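Local coordinates for alpha-1,3-glucanase (Paenibacillus glycanilyticus, PDB 6K0P), which probably hydrolyses the alpha-1,3-glucosidic bonds of alpha-1,3-glucan, as a glycoside hydrolase of family 87, at residues Met17-Glu25 / Tyr166-Asn174; Glu25-Leu36 / Ser53-Val64. The protein carries 1 engineered substitution. One frame throughout, in Å; residues are numbered along the deposited sequence. Where two conformers were deposited one is given.

Both contacts belong to the N-terminal D1 part of the catalytic fragment, with their centres about 15 Å apart, and they meet at one calcium ion. The chain enters contact 1 along 17-25, makes both segments of contact 2, 25-36 and 53-64, and returns to contact 1 only at 166-174. E25 serves both. Strands 55-57 and 165-173 are neighbours in the same antiparallel sheet, which strand 20-23 joins on contact 1's side and strand 34-35 on contact 2's. The calcium, held by E23, E25 and D168 from contact 1, S53 from contact 2 and also S50, thus ties together stretches far apart in sequence where the two contacts adjoin.

Contact 1 (Met17-Glu25 / Tyr166-Asn174); sequences MPFTIMEAE and YVDLLETEN. With CA (calcium ion), chain J.
M22 and T172 meet on one face of the strand pair, the methionine CE lying 3.8 Å from T172 CG2 with the side chains crossing at about a right angle. A flexible thioether suits this place, since it can bend at its last torsion and lay its methyl against the threonine. Further along, the small A24 sets CB 3.9 Å from V167 CG1, where the backbones leave little room. Strands 20-23 and 165-173 run antiparallel here, T20 pairing with T172 and M22 with L170.

Toward the start of the pairing, E171 OE1 sits 3.7 Å above one face of the F19 ring and off toward its rim, its carboxylate only 27° from the ring plane; M17 CB, from one of two conformers, lies over the opposite face. A negative group over an aromatic face is probably made tolerable by the salt bridges of E171 OE2 to K326 and R350.

The other end is a calcium site. E23 bends at its second torsion (chi2 -71°), which carries OE1 to 2.3 Å from the ion. E25 binds through both OE1 and OE2, while D168 offers OD1 and its main-chain O, the latter 2.6 Å from the metal; S50 and S53 complete the coordination through their main-chain O atoms. A24 N donates to D168 O at 3.0 Å, approaching 42° out of the carbonyl plane, so one carbonyl serves both the metal and the A24 N-H just beyond the strand's end. Acidic side chains suit a divalent cation, which would offset their mutual repulsion.

D168 and L169 form a classic beta bulge opposite R78, which also salt-bridges D168 OD2. Strand 72-80 flanks 165-173 in the sheet, F66 of strand 63-67 packs on M22, A24 and L170, and strands 319-326 and 343-350 of D2 supply the basic partners of E171.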
# COMPACT_ATOMS: atom_id res chain seq x y z
N MET A 17 9.75 5.15 -9.56
CA MET A 17 10.12 3.76 -9.75
C MET A 17 10.52 3.51 -11.20
O MET A 17 10.13 4.25 -12.11
CB MET A 17 8.94 2.85 -9.36
CG MET A 17 8.35 3.16 -7.98
SD MET A 17 9.50 3.03 -6.59
CE MET A 17 10.16 1.38 -6.85
N PRO A 18 11.32 2.46 -11.45
CA PRO A 18 11.76 2.20 -12.83
C PRO A 18 10.69 1.58 -13.71
O PRO A 18 10.88 1.51 -14.94
CB PRO A 18 12.93 1.22 -12.65
CG PRO A 18 12.67 0.56 -11.36
CD PRO A 18 11.99 1.59 -10.48
N PHE A 19 9.59 1.12 -13.14
CA PHE A 19 8.51 0.56 -13.94
C PHE A 19 7.46 1.63 -14.21
O PHE A 19 7.29 2.58 -13.43
CB PHE A 19 7.88 -0.66 -13.26
CG PHE A 19 7.51 -0.46 -11.82
CD1 PHE A 19 6.26 0.05 -11.48
CD2 PHE A 19 8.39 -0.80 -10.82
CE1 PHE A 19 5.92 0.22 -10.14
CE2 PHE A 19 8.05 -0.64 -9.48
CZ PHE A 19 6.81 -0.13 -9.15
N THR A 20 6.79 1.48 -15.34
CA THR A 20 5.67 2.32 -15.76
C THR A 20 4.39 1.52 -15.58
O THR A 20 4.35 0.33 -15.90
CB THR A 20 5.83 2.68 -17.23
OG1 THR A 20 7.05 3.41 -17.41
CG2 THR A 20 4.66 3.53 -17.73
N ILE A 21 3.36 2.16 -15.04
CA ILE A 21 2.05 1.53 -14.85
C ILE A 21 1.11 2.02 -15.94
O ILE A 21 0.93 3.23 -16.13
CB ILE A 21 1.48 1.85 -13.46
CG1 ILE A 21 2.38 1.26 -12.38
CG2 ILE A 21 0.04 1.35 -13.36
CD1 ILE A 21 2.06 1.75 -11.01
N MET A 22 0.50 1.07 -16.65
CA MET A 22 -0.44 1.42 -17.71
C MET A 22 -1.77 0.71 -17.48
O MET A 22 -1.80 -0.52 -17.33
CB MET A 22 0.14 1.06 -19.08
CG MET A 22 1.47 1.79 -19.32
SD MET A 22 1.93 1.82 -21.05
CE MET A 22 2.15 0.09 -21.33
N GLU A 23 -2.85 1.47 -17.45
CA GLU A 23 -4.17 0.89 -17.23
C GLU A 23 -4.67 0.23 -18.51
O GLU A 23 -4.57 0.80 -19.60
CB GLU A 23 -5.17 1.96 -16.79
CG GLU A 23 -4.83 2.64 -15.47
CD GLU A 23 -5.01 1.74 -14.26
OE1 GLU A 23 -5.54 0.61 -14.40
OE2 GLU A 23 -4.61 2.17 -13.16
N ALA A 24 -5.22 -0.98 -18.37
CA ALA A 24 -5.71 -1.70 -19.54
C ALA A 24 -6.81 -0.93 -20.24
O ALA A 24 -6.86 -0.90 -21.48
CB ALA A 24 -6.24 -3.07 -19.11
N GLU A 25 -7.69 -0.30 -19.47
CA GLU A 25 -8.91 0.34 -19.97
C GLU A 25 -8.67 1.70 -20.61
O GLU A 25 -9.64 2.35 -21.02
CB GLU A 25 -9.92 0.49 -18.82
CG GLU A 25 -9.47 1.41 -17.68
CD GLU A 25 -8.65 0.70 -16.60
OE1 GLU A 25 -8.11 -0.41 -16.84
OE2 GLU A 25 -8.56 1.26 -15.49
N TYR A 166 -9.79 -10.90 -16.25
CA TYR A 166 -9.90 -9.45 -16.21
C TYR A 166 -8.50 -8.88 -16.19
O TYR A 166 -7.70 -9.21 -15.31
CB TYR A 166 -10.63 -8.99 -14.94
CG TYR A 166 -12.08 -9.41 -14.88
CD1 TYR A 166 -12.44 -10.67 -14.40
CD2 TYR A 166 -13.09 -8.55 -15.29
CE1 TYR A 166 -13.76 -11.06 -14.33
CE2 TYR A 166 -14.43 -8.94 -15.21
CZ TYR A 166 -14.74 -10.19 -14.73
OH TYR A 166 -16.05 -10.60 -14.66
N VAL A 167 -8.18 -8.03 -17.16
CA VAL A 167 -6.86 -7.41 -17.26
C VAL A 167 -6.98 -5.99 -16.72
O VAL A 167 -7.68 -5.15 -17.29
CB VAL A 167 -6.35 -7.41 -18.70
CG1 VAL A 167 -4.99 -6.72 -18.77
CG2 VAL A 167 -6.27 -8.82 -19.24
N ASP A 168 -6.30 -5.72 -15.60
CA ASP A 168 -6.46 -4.46 -14.88
C ASP A 168 -5.41 -3.43 -15.31
O ASP A 168 -5.76 -2.31 -15.70
CB ASP A 168 -6.38 -4.74 -13.37
CG ASP A 168 -6.55 -3.50 -12.53
OD1 ASP A 168 -6.90 -2.45 -13.09
OD2 ASP A 168 -6.35 -3.58 -11.30
N LEU A 169 -4.14 -3.79 -15.20
CA LEU A 169 -3.04 -2.90 -15.56
C LEU A 169 -1.84 -3.75 -15.93
O LEU A 169 -1.79 -4.95 -15.65
CB LEU A 169 -2.68 -1.93 -14.41
CG LEU A 169 -2.17 -2.52 -13.07
CD1 LEU A 169 -0.70 -2.96 -13.13
CD2 LEU A 169 -2.33 -1.51 -11.94
N LEU A 170 -0.86 -3.10 -16.54
CA LEU A 170 0.41 -3.71 -16.90
C LEU A 170 1.53 -2.82 -16.37
O LEU A 170 1.54 -1.61 -16.65
CB LEU A 170 0.51 -3.81 -18.42
CG LEU A 170 1.74 -4.51 -19.03
CD1 LEU A 170 1.66 -6.00 -18.74
CD2 LEU A 170 1.80 -4.23 -20.53
N GLU A 171 2.45 -3.40 -15.60
CA GLU A 171 3.73 -2.75 -15.31
C GLU A 171 4.68 -3.11 -16.44
O GLU A 171 4.71 -4.26 -16.88
CB GLU A 171 4.38 -3.28 -14.03
CG GLU A 171 3.64 -3.03 -12.76
CD GLU A 171 4.38 -3.60 -11.56
OE1 GLU A 171 5.63 -3.73 -11.62
OE2 GLU A 171 3.74 -3.93 -10.56
N THR A 172 5.46 -2.13 -16.89
CA THR A 172 6.55 -2.39 -17.84
C THR A 172 7.86 -1.87 -17.26
O THR A 172 7.88 -0.84 -16.60
CB THR A 172 6.26 -1.79 -19.22
OG1 THR A 172 6.46 -0.36 -19.19
CG2 THR A 172 4.83 -2.08 -19.64
N GLU A 173 8.94 -2.61 -17.49
CA GLU A 173 10.22 -2.24 -16.90
C GLU A 173 11.35 -2.72 -17.80
O GLU A 173 11.27 -3.80 -18.40
CB GLU A 173 10.37 -2.87 -15.49
CG GLU A 173 11.54 -2.32 -14.69
CD GLU A 173 11.58 -2.84 -13.26
OE1 GLU A 173 10.56 -3.40 -12.79
OE2 GLU A 173 12.63 -2.69 -12.61
N ASN A 174 12.40 -1.91 -17.90
CA ASN A 174 13.64 -2.30 -18.56
C ASN A 174 14.63 -2.70 -17.46
O ASN A 174 15.26 -1.84 -16.83
CB ASN A 174 14.18 -1.16 -19.41
CG ASN A 174 15.40 -1.57 -20.21
OD1 ASN A 174 15.75 -2.74 -20.25
ND2 ASN A 174 16.04 -0.59 -20.85
CA CA J . -7.40 -0.73 -14.49
O HOH W 1 12.72 0.78 -16.83

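Contact 2 (Glu25-Leu36 / Ser53-Val64); sequences ESTSNATNGTKL and SSVYLDATGEYV. With CA (calcium ion), chain J.
T31 turns OG1 anti to its main-chain nitrogen (chi1 -175°), which delivers the hydroxyl to Y63 O, 2.6 Å away; the same OG1 accepts from G33 N in an ST turn. N32 instead places CG between its backbone N and carbonyl carbon (chi1 63°), letting one amide grip two backbone sites: OD1 takes Y63 N at 2.8 Å, and ND2 gives to G61 O at 3.2 Å from above the carbonyl plane, that oxygen lying in the amide plane of N32. The amide is inclined 43° to the Y63 ring. G61 takes a backbone shape that favours glycine, and at G33 a CB would run into Y56 O and L57 CD2.

T34 and Y56 form an antiparallel hydrogen-bonded pair. Segment 25-36 thereby touches both sheets of D1, bridging also from T31 to V64, consistent with the beta-sandwich of its galactose-binding-domain-like clan. Along its other edge strand 55-57 meets 165-173, V55 hydrogen-bonding V167 through the backbone and the Y56 ring stacking with Y166.

E62 lays its extended chain beside N32 O and G33 CA, and D58 N meets OE1 at 2.8 Å from above the carboxylate plane. An alanine here removes that carboxylate, which would probably leave D58 N without its mate and open a gap beside G33 CA.

At the far end S53 OG donates to a lone pair of L36 O, while S53 O binds the calcium at 2.4 Å.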
# COMPACT_ATOMS: atom_id res chain seq x y z
N GLU A 25 -7.69 -0.30 -19.47
CA GLU A 25 -8.91 0.34 -19.97
C GLU A 25 -8.67 1.70 -20.61
O GLU A 25 -9.64 2.35 -21.02
CB GLU A 25 -9.92 0.49 -18.82
CG GLU A 25 -9.47 1.41 -17.68
CD GLU A 25 -8.65 0.70 -16.60
OE1 GLU A 25 -8.11 -0.41 -16.84
OE2 GLU A 25 -8.56 1.26 -15.49
N SER A 26 -7.42 2.14 -20.70
CA SER A 26 -7.14 3.45 -21.27
C SER A 26 -7.73 3.53 -22.68
O SER A 26 -7.70 2.56 -23.44
CB SER A 26 -5.63 3.67 -21.34
OG SER A 26 -5.31 4.75 -22.21
N THR A 27 -8.28 4.70 -23.02
CA THR A 27 -8.83 4.90 -24.36
C THR A 27 -7.77 4.82 -25.44
O THR A 27 -8.11 4.72 -26.62
CB THR A 27 -9.58 6.23 -24.44
OG1 THR A 27 -8.68 7.31 -24.16
CG2 THR A 27 -10.71 6.27 -23.42
N SER A 28 -6.49 4.84 -25.06
CA SER A 28 -5.39 4.64 -26.00
C SER A 28 -5.17 3.19 -26.37
O SER A 28 -4.32 2.91 -27.22
CB SER A 28 -4.09 5.16 -25.37
OG SER A 28 -4.05 6.57 -25.37
N ASN A 29 -5.88 2.25 -25.74
CA ASN A 29 -5.62 0.82 -25.90
C ASN A 29 -6.74 0.16 -26.68
O ASN A 29 -7.87 0.03 -26.18
CB ASN A 29 -5.49 0.15 -24.54
CG ASN A 29 -4.26 0.58 -23.80
OD1 ASN A 29 -3.36 1.21 -24.37
ND2 ASN A 29 -4.19 0.23 -22.53
N ALA A 30 -6.44 -0.29 -27.89
CA ALA A 30 -7.44 -1.01 -28.66
C ALA A 30 -7.80 -2.30 -27.94
O ALA A 30 -6.94 -2.97 -27.35
CB ALA A 30 -6.92 -1.32 -30.06
N THR A 31 -9.08 -2.64 -27.98
CA THR A 31 -9.52 -3.90 -27.41
C THR A 31 -10.76 -4.37 -28.15
O THR A 31 -11.56 -3.56 -28.62
CB THR A 31 -9.79 -3.79 -25.89
OG1 THR A 31 -10.10 -5.09 -25.37
CG2 THR A 31 -10.95 -2.84 -25.59
N ASN A 32 -10.89 -5.69 -28.26
CA ASN A 32 -12.15 -6.32 -28.65
C ASN A 32 -12.81 -7.01 -27.47
O ASN A 32 -13.73 -7.81 -27.68
CB ASN A 32 -11.96 -7.27 -29.83
CG ASN A 32 -11.06 -8.43 -29.51
OD1 ASN A 32 -10.47 -8.49 -28.43
ND2 ASN A 32 -10.93 -9.37 -30.44
N GLY A 33 -12.36 -6.73 -26.25
CA GLY A 33 -12.96 -7.28 -25.05
C GLY A 33 -13.91 -6.29 -24.41
O GLY A 33 -14.34 -5.31 -25.03
N THR A 34 -14.24 -6.55 -23.15
CA THR A 34 -15.32 -5.83 -22.47
C THR A 34 -14.74 -4.92 -21.40
O THR A 34 -14.23 -5.40 -20.38
CB THR A 34 -16.29 -6.84 -21.87
OG1 THR A 34 -16.85 -7.65 -22.92
CG2 THR A 34 -17.41 -6.14 -21.13
N LYS A 35 -14.86 -3.61 -21.61
CA LYS A 35 -14.34 -2.62 -20.67
C LYS A 35 -15.38 -2.36 -19.58
O LYS A 35 -16.52 -1.99 -19.88
CB LYS A 35 -14.01 -1.33 -21.42
CG LYS A 35 -13.28 -0.29 -20.60
CD LYS A 35 -12.71 0.83 -21.49
CE LYS A 35 -11.83 0.28 -22.64
NZ LYS A 35 -11.07 1.39 -23.32
N LEU A 36 -15.00 -2.56 -18.32
CA LEU A 36 -15.95 -2.43 -17.22
C LEU A 36 -16.23 -0.96 -16.91
O LEU A 36 -15.31 -0.14 -16.86
CB LEU A 36 -15.39 -3.09 -15.96
CG LEU A 36 -15.05 -4.58 -16.03
CD1 LEU A 36 -14.62 -5.08 -14.65
CD2 LEU A 36 -16.25 -5.38 -16.57
N SER A 53 -11.51 0.07 -13.08
CA SER A 53 -11.92 -0.59 -14.31
C SER A 53 -10.85 -1.57 -14.77
O SER A 53 -9.66 -1.44 -14.44
CB SER A 53 -12.22 0.43 -15.41
OG SER A 53 -12.60 -0.20 -16.63
N SER A 54 -11.29 -2.56 -15.54
CA SER A 54 -10.43 -3.53 -16.19
C SER A 54 -11.03 -3.85 -17.54
O SER A 54 -12.15 -3.44 -17.85
CB SER A 54 -10.34 -4.83 -15.38
OG SER A 54 -9.65 -4.63 -14.18
N VAL A 55 -10.29 -4.60 -18.35
CA VAL A 55 -10.82 -5.13 -19.61
C VAL A 55 -10.95 -6.63 -19.46
O VAL A 55 -9.96 -7.33 -19.22
CB VAL A 55 -9.95 -4.76 -20.82
CG1 VAL A 55 -10.57 -5.35 -22.09
CG2 VAL A 55 -9.83 -3.24 -20.94
N TYR A 56 -12.18 -7.12 -19.60
CA TYR A 56 -12.51 -8.53 -19.45
C TYR A 56 -12.33 -9.22 -20.79
O TYR A 56 -12.98 -8.85 -21.78
CB TYR A 56 -13.96 -8.60 -19.00
CG TYR A 56 -14.59 -9.95 -18.73
CD1 TYR A 56 -13.99 -10.88 -17.89
CD2 TYR A 56 -15.83 -10.25 -19.26
CE1 TYR A 56 -14.62 -12.11 -17.61
CE2 TYR A 56 -16.45 -11.45 -18.99
CZ TYR A 56 -15.85 -12.37 -18.17
OH TYR A 56 -16.51 -13.56 -17.91
N LEU A 57 -11.46 -10.23 -20.83
CA LEU A 57 -11.24 -11.05 -22.02
C LEU A 57 -11.92 -12.39 -21.77
O LEU A 57 -11.57 -13.10 -20.83
CB LEU A 57 -9.75 -11.24 -22.30
CG LEU A 57 -8.87 -9.99 -22.27
CD1 LEU A 57 -7.41 -10.37 -22.56
CD2 LEU A 57 -9.37 -8.95 -23.27
N ASP A 58 -12.89 -12.72 -22.62
CA ASP A 58 -13.79 -13.83 -22.32
C ASP A 58 -14.02 -14.72 -23.53
O ASP A 58 -14.93 -15.57 -23.50
CB ASP A 58 -15.11 -13.26 -21.81
CG ASP A 58 -16.01 -14.31 -21.20
OD1 ASP A 58 -15.51 -15.30 -20.63
OD2 ASP A 58 -17.24 -14.12 -21.31
N ALA A 59 -13.23 -14.58 -24.59
CA ALA A 59 -13.34 -15.50 -25.72
C ALA A 59 -11.97 -15.59 -26.36
O ALA A 59 -11.16 -14.66 -26.26
CB ALA A 59 -14.37 -15.02 -26.75
N THR A 60 -11.70 -16.73 -27.00
CA THR A 60 -10.46 -16.89 -27.73
C THR A 60 -10.31 -15.77 -28.76
O THR A 60 -11.25 -15.46 -29.50
CB THR A 60 -10.41 -18.26 -28.40
OG1 THR A 60 -10.45 -19.27 -27.39
CG2 THR A 60 -9.14 -18.43 -29.21
N GLY A 61 -9.14 -15.15 -28.78
CA GLY A 61 -8.87 -14.04 -29.67
C GLY A 61 -9.12 -12.67 -29.08
O GLY A 61 -8.76 -11.67 -29.70
N GLU A 62 -9.73 -12.59 -27.89
CA GLU A 62 -9.92 -11.29 -27.26
C GLU A 62 -8.61 -10.79 -26.67
O GLU A 62 -7.81 -11.56 -26.13
CB GLU A 62 -11.04 -11.34 -26.21
CG GLU A 62 -12.40 -11.48 -26.88
CD GLU A 62 -13.59 -11.31 -25.96
OE1 GLU A 62 -13.42 -10.98 -24.76
OE2 GLU A 62 -14.71 -11.51 -26.46
N TYR A 63 -8.37 -9.49 -26.81
CA TYR A 63 -7.07 -8.91 -26.47
C TYR A 63 -7.28 -7.50 -25.94
O TYR A 63 -8.32 -6.87 -26.17
CB TYR A 63 -6.15 -8.84 -27.71
CG TYR A 63 -6.66 -7.87 -28.75
CD1 TYR A 63 -7.56 -8.27 -29.72
CD2 TYR A 63 -6.29 -6.53 -28.72
CE1 TYR A 63 -8.06 -7.37 -30.65
CE2 TYR A 63 -6.79 -5.63 -29.65
CZ TYR A 63 -7.68 -6.06 -30.60
OH TYR A 63 -8.16 -5.15 -31.53
N VAL A 64 -6.25 -6.99 -25.28
CA VAL A 64 -6.11 -5.56 -25.05
C VAL A 64 -4.70 -5.17 -25.46
O VAL A 64 -3.74 -5.88 -25.13
CB VAL A 64 -6.44 -5.15 -23.60
CG1 VAL A 64 -5.72 -6.06 -22.61
CG2 VAL A 64 -6.09 -3.68 -23.37
CA CA J . -7.40 -0.73 -14.49